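R.Ecl18kI (Enterobacter cloacae, PDB 2GB7) recognises the double-stranded DNA sequence 5'-CCNGG-3' and cuts both strands before the first C, as a type II restriction endonuclease that flips nucleotides out of the helix. Local coordinates at residues K272-I283 / Y296-F304. The protein carries 1 engineered substitution. Numbering follows the deposited sequence.
Sequences KEEIQQSILKQI and YRNRLSALF. Engineered in segment 272-283: Gln277 (natural residue Arg).
Gln282 and Tyr296 meet because chi1 of Tyr296 (-78°) swings its ring under Gln282 CB, while chi1 of Gln282 (-68°), with the chain extended beyond CG, carries the amide past the ring to the hydroxyl end. Gln282 CB stands 3.9 Å from the Tyr296 ring centroid in a CH-pi contact, and Tyr296 OH makes a weak hydrogen bond of 2.9 Å to Gln282 OE1. Glutamine suits this buried place by offering an apolar CB to the ring and, beyond it, an amide with both donor and acceptor. Its NE2 bonds to Ser278 O at 3.0 Å, from above the carbonyl plane and on the face opposite Gln282 N, and also to Asp140; OE1 takes the backbone N of Val141. Arg299 reaches the same part of the chain, with a salt bridge to Asp140 and a hydrogen bond to Val139 O.

Farther along the antiparallel helix pair, Leu300 is a knob in the hole formed by Gln276, Ile279, Leu280 and Ile283. One branch, CD1, lies 3.6 Å from Ile279 CG2, while the other presses tightly on Leu280, CD2 to CD2 at 3.4 Å. Branched isoleucine fills two directions at once: CG2 of Ile279 also touches Tyr296 CB, and its CD1 reaches Arg299 CB. Leu303 slots its CD1 against Ile275 CG2 at 3.8 Å, and the aliphatic part of Lys272 runs past it. At the far end of the contact from Tyr296, Gln276 OE1 meets the Phe304 ring edge in plane, 3.1 Å from CZ, where the ring hydrogens are slightly positive.

Apolar packing thus joins the two C-terminal helices, while polar groups at one flank tie the pair to strand 140-141 of the central sheet.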
loop_
_atom_site.group_PDB
_atom_site.type_symbol
_atom_site.label_atom_id
_atom_site.label_comp_id
_atom_site.label_asym_id
_atom_site.label_seq_id
_atom_site.Cartn_x
_atom_site.Cartn_y
_atom_site.Cartn_z
ATOM N N LYS F 272 5.328 -36.898 -12.508
ATOM C CA LYS F 272 5.074 -37.477 -11.188
ATOM C C LYS F 272 6.189 -37.148 -10.198
ATOM O O LYS F 272 5.913 -36.796 -9.046
ATOM C CB LYS F 272 4.889 -38.989 -11.308
ATOM C CG LYS F 272 4.383 -39.684 -10.069
ATOM C CD LYS F 272 4.155 -41.175 -10.333
ATOM C CE LYS F 272 3.059 -41.391 -11.399
ATOM N NZ LYS F 272 3.059 -42.775 -11.982
ATOM N N GLU F 273 7.447 -37.237 -10.637
ATOM C CA GLU F 273 8.540 -36.919 -9.721
ATOM C C GLU F 273 8.659 -35.415 -9.409
ATOM O O GLU F 273 9.038 -35.048 -8.299
ATOM C CB GLU F 273 9.862 -37.577 -10.135
ATOM C CG GLU F 273 10.661 -36.874 -11.198
ATOM N N GLU F 274 8.294 -34.554 -10.354
ATOM C CA GLU F 274 8.280 -33.115 -10.090
ATOM C C GLU F 274 7.189 -32.750 -9.103
ATOM O O GLU F 274 7.386 -31.907 -8.224
ATOM C CB GLU F 274 8.057 -32.317 -11.363
ATOM C CG GLU F 274 9.174 -32.407 -12.383
ATOM C CD GLU F 274 8.816 -31.651 -13.640
ATOM O OE1 GLU F 274 8.474 -32.310 -14.645
ATOM O OE2 GLU F 274 8.834 -30.399 -13.608
ATOM N N ILE F 275 6.030 -33.380 -9.265
ATOM C CA ILE F 275 4.921 -33.123 -8.360
ATOM C C ILE F 275 5.334 -33.572 -6.965
ATOM O O ILE F 275 5.184 -32.825 -6.021
ATOM C CB ILE F 275 3.633 -33.827 -8.800
ATOM C CG1 ILE F 275 3.124 -33.199 -10.095
ATOM C CG2 ILE F 275 2.570 -33.782 -7.677
ATOM C CD1 ILE F 275 2.050 -33.999 -10.798
ATOM N N GLN F 276 5.876 -34.786 -6.871
ATOM C CA GLN F 276 6.378 -35.334 -5.622
ATOM C C GLN F 276 7.342 -34.354 -4.954
ATOM O O GLN F 276 7.211 -34.064 -3.764
ATOM C CB GLN F 276 7.030 -36.700 -5.875
ATOM C CG GLN F 276 7.766 -37.264 -4.689
ATOM C CD GLN F 276 8.289 -38.653 -4.944
ATOM O OE1 GLN F 276 7.526 -39.619 -4.956
ATOM N NE2 GLN F 276 9.597 -38.768 -5.139
ATOM N N GLN F 277 8.285 -33.819 -5.728
ATOM C CA GLN F 277 9.247 -32.825 -5.233
ATOM C C GLN F 277 8.566 -31.594 -4.644
ATOM O O GLN F 277 8.918 -31.135 -3.548
ATOM C CB GLN F 277 10.201 -32.381 -6.356
ATOM C CG GLN F 277 11.258 -33.397 -6.742
ATOM C CD GLN F 277 12.150 -32.915 -7.886
ATOM O OE1 GLN F 277 11.684 -32.280 -8.836
ATOM N NE2 GLN F 277 13.446 -33.223 -7.799
ATOM N N SER F 278 7.597 -31.062 -5.380
ATOM C CA SER F 278 6.845 -29.888 -4.958
ATOM C C SER F 278 6.122 -30.109 -3.622
ATOM O O SER F 278 6.160 -29.263 -2.745
ATOM C CB SER F 278 5.837 -29.498 -6.039
ATOM O OG SER F 278 5.208 -28.277 -5.686
ATOM N N ILE F 279 5.472 -31.258 -3.488
ATOM C CA ILE F 279 4.771 -31.627 -2.260
ATOM C C ILE F 279 5.764 -31.790 -1.105
ATOM O O ILE F 279 5.566 -31.206 -0.031
ATOM C CB ILE F 279 3.981 -32.941 -2.438
ATOM C CG1 ILE F 279 2.814 -32.735 -3.423
ATOM C CG2 ILE F 279 3.447 -33.435 -1.083
ATOM C CD1 ILE F 279 2.151 -34.049 -3.935
ATOM N N LEU F 280 6.834 -32.563 -1.345
ATOM C CA LEU F 280 7.854 -32.830 -0.315
ATOM C C LEU F 280 8.462 -31.529 0.188
ATOM O O LEU F 280 8.722 -31.382 1.375
ATOM C CB LEU F 280 8.933 -33.806 -0.817
ATOM C CG LEU F 280 8.497 -35.270 -0.997
ATOM C CD1 LEU F 280 9.523 -36.069 -1.779
ATOM C CD2 LEU F 280 8.198 -35.950 0.345
ATOM N N LYS F 281 8.670 -30.586 -0.724
ATOM C CA LYS F 281 9.116 -29.233 -0.403
ATOM C C LYS F 281 8.147 -28.510 0.533
ATOM O O LYS F 281 8.541 -27.857 1.503
ATOM C CB LYS F 281 9.211 -28.456 -1.712
ATOM C CG LYS F 281 9.997 -27.182 -1.672
ATOM C CD LYS F 281 11.329 -27.339 -2.389
ATOM C CE LYS F 281 11.132 -27.618 -3.882
ATOM N NZ LYS F 281 12.437 -27.623 -4.614
ATOM N N GLN F 282 6.862 -28.628 0.244
ATOM C CA GLN F 282 5.860 -27.970 1.071
ATOM C C GLN F 282 5.708 -28.629 2.438
ATOM O O GLN F 282 5.525 -27.933 3.430
ATOM C CB GLN F 282 4.526 -27.910 0.336
ATOM C CG GLN F 282 4.582 -26.980 -0.870
ATOM C CD GLN F 282 3.359 -27.117 -1.731
ATOM O OE1 GLN F 282 2.335 -26.456 -1.496
ATOM N NE2 GLN F 282 3.445 -27.968 -2.739
ATOM N N ILE F 283 5.836 -29.954 2.503
ATOM C CA ILE F 283 5.815 -30.652 3.795
ATOM C C ILE F 283 6.946 -30.136 4.698
ATOM O O ILE F 283 6.766 -30.012 5.919
ATOM C CB ILE F 283 5.901 -32.184 3.657
ATOM C CG1 ILE F 283 4.632 -32.750 3.024
ATOM C CG2 ILE F 283 6.113 -32.841 5.031
ATOM C CD1 ILE F 283 4.795 -34.184 2.512
ATOM N N TYR F 296 -0.721 -32.992 2.875
ATOM C CA TYR F 296 0.231 -33.193 1.791
ATOM C C TYR F 296 0.563 -34.672 1.567
ATOM O O TYR F 296 0.697 -35.122 0.433
ATOM C CB TYR F 296 1.488 -32.396 2.044
ATOM C CG TYR F 296 1.345 -30.925 1.728
ATOM C CD1 TYR F 296 1.411 -29.987 2.745
ATOM C CD2 TYR F 296 1.181 -30.468 0.410
ATOM C CE1 TYR F 296 1.289 -28.646 2.490
ATOM C CE2 TYR F 296 1.045 -29.095 0.137
ATOM C CZ TYR F 296 1.106 -28.198 1.209
ATOM O OH TYR F 296 1.028 -26.820 1.061
ATOM N N ARG F 297 0.683 -35.435 2.645
ATOM C CA ARG F 297 1.031 -36.843 2.479
ATOM C C ARG F 297 -0.105 -37.624 1.812
ATOM O O ARG F 297 0.161 -38.581 1.085
ATOM C CB ARG F 297 1.602 -37.460 3.779
ATOM C CG ARG F 297 0.682 -37.568 4.933
ATOM C CD ARG F 297 1.365 -38.259 6.141
ATOM N NE ARG F 297 2.688 -37.710 6.464
ATOM C CZ ARG F 297 3.377 -38.013 7.569
ATOM N NH1 ARG F 297 2.872 -38.861 8.460
ATOM N NH2 ARG F 297 4.570 -37.473 7.789
ATOM N N ASN F 298 -1.360 -37.192 1.985
ATOM C CA ASN F 298 -2.461 -37.781 1.200
ATOM C C ASN F 298 -2.246 -37.550 -0.292
ATOM O O ASN F 298 -2.488 -38.435 -1.114
ATOM C CB ASN F 298 -3.819 -37.209 1.588
ATOM C CG ASN F 298 -4.238 -37.590 2.986
ATOM O OD1 ASN F 298 -3.863 -38.655 3.502
ATOM N ND2 ASN F 298 -5.046 -36.729 3.611
ATOM N N ARG F 299 -1.785 -36.353 -0.637
ATOM C CA ARG F 299 -1.523 -36.066 -2.047
ATOM C C ARG F 299 -0.355 -36.871 -2.588
ATOM O O ARG F 299 -0.402 -37.328 -3.715
ATOM C CB ARG F 299 -1.309 -34.568 -2.253
ATOM C CG ARG F 299 -2.625 -33.824 -2.101
ATOM C CD ARG F 299 -2.443 -32.361 -2.041
ATOM N NE ARG F 299 -1.773 -31.817 -3.225
ATOM C CZ ARG F 299 -1.227 -30.607 -3.237
ATOM N NH1 ARG F 299 -1.295 -29.864 -2.149
ATOM N NH2 ARG F 299 -0.629 -30.142 -4.323
ATOM N N LEU F 300 0.694 -37.014 -1.785
ATOM C CA LEU F 300 1.886 -37.806 -2.137
ATOM C C LEU F 300 1.456 -39.258 -2.359
ATOM O O LEU F 300 1.817 -39.891 -3.344
ATOM C CB LEU F 300 2.887 -37.732 -0.984
ATOM C CG LEU F 300 4.389 -37.611 -1.211
ATOM C CD1 LEU F 300 4.723 -36.605 -2.314
ATOM C CD2 LEU F 300 5.047 -37.195 0.094
ATOM N N SER F 301 0.662 -39.766 -1.422
ATOM C CA SER F 301 0.096 -41.105 -1.497
ATOM C C SER F 301 -0.722 -41.322 -2.783
ATOM O O SER F 301 -0.617 -42.376 -3.416
ATOM C CB SER F 301 -0.748 -41.353 -0.245
ATOM O OG SER F 301 -1.270 -42.652 -0.241
ATOM N N ALA F 302 -1.506 -40.318 -3.173
ATOM C CA ALA F 302 -2.291 -40.363 -4.415
ATOM C C ALA F 302 -1.460 -40.549 -5.693
ATOM O O ALA F 302 -1.981 -41.039 -6.700
ATOM C CB ALA F 302 -3.193 -39.141 -4.529
ATOM N N LEU F 303 -0.177 -40.179 -5.666
ATOM C CA LEU F 303 0.715 -40.419 -6.818
ATOM C C LEU F 303 1.132 -41.885 -6.969
ATOM O O LEU F 303 1.697 -42.282 -7.999
ATOM C CB LEU F 303 1.977 -39.559 -6.728
ATOM C CG LEU F 303 1.802 -38.052 -6.871
ATOM C CD1 LEU F 303 3.119 -37.371 -6.579
ATOM C CD2 LEU F 303 1.273 -37.688 -8.269
ATOM N N PHE F 304 0.873 -42.671 -5.929
ATOM C CA PHE F 304 1.285 -44.073 -5.880
ATOM C C PHE F 304 0.071 -44.981 -5.823
ATOM O O PHE F 304 0.193 -46.204 -5.792
ATOM C CB PHE F 304 2.208 -44.310 -4.689
ATOM C CG PHE F 304 3.532 -43.612 -4.805
ATOM C CD1 PHE F 304 4.580 -44.193 -5.512
ATOM C CD2 PHE F 304 3.733 -42.374 -4.208
ATOM C CE1 PHE F 304 5.814 -43.553 -5.620
ATOM C CE2 PHE F 304 4.965 -41.718 -4.313
ATOM C CZ PHE F 304 6.009 -42.310 -5.021
#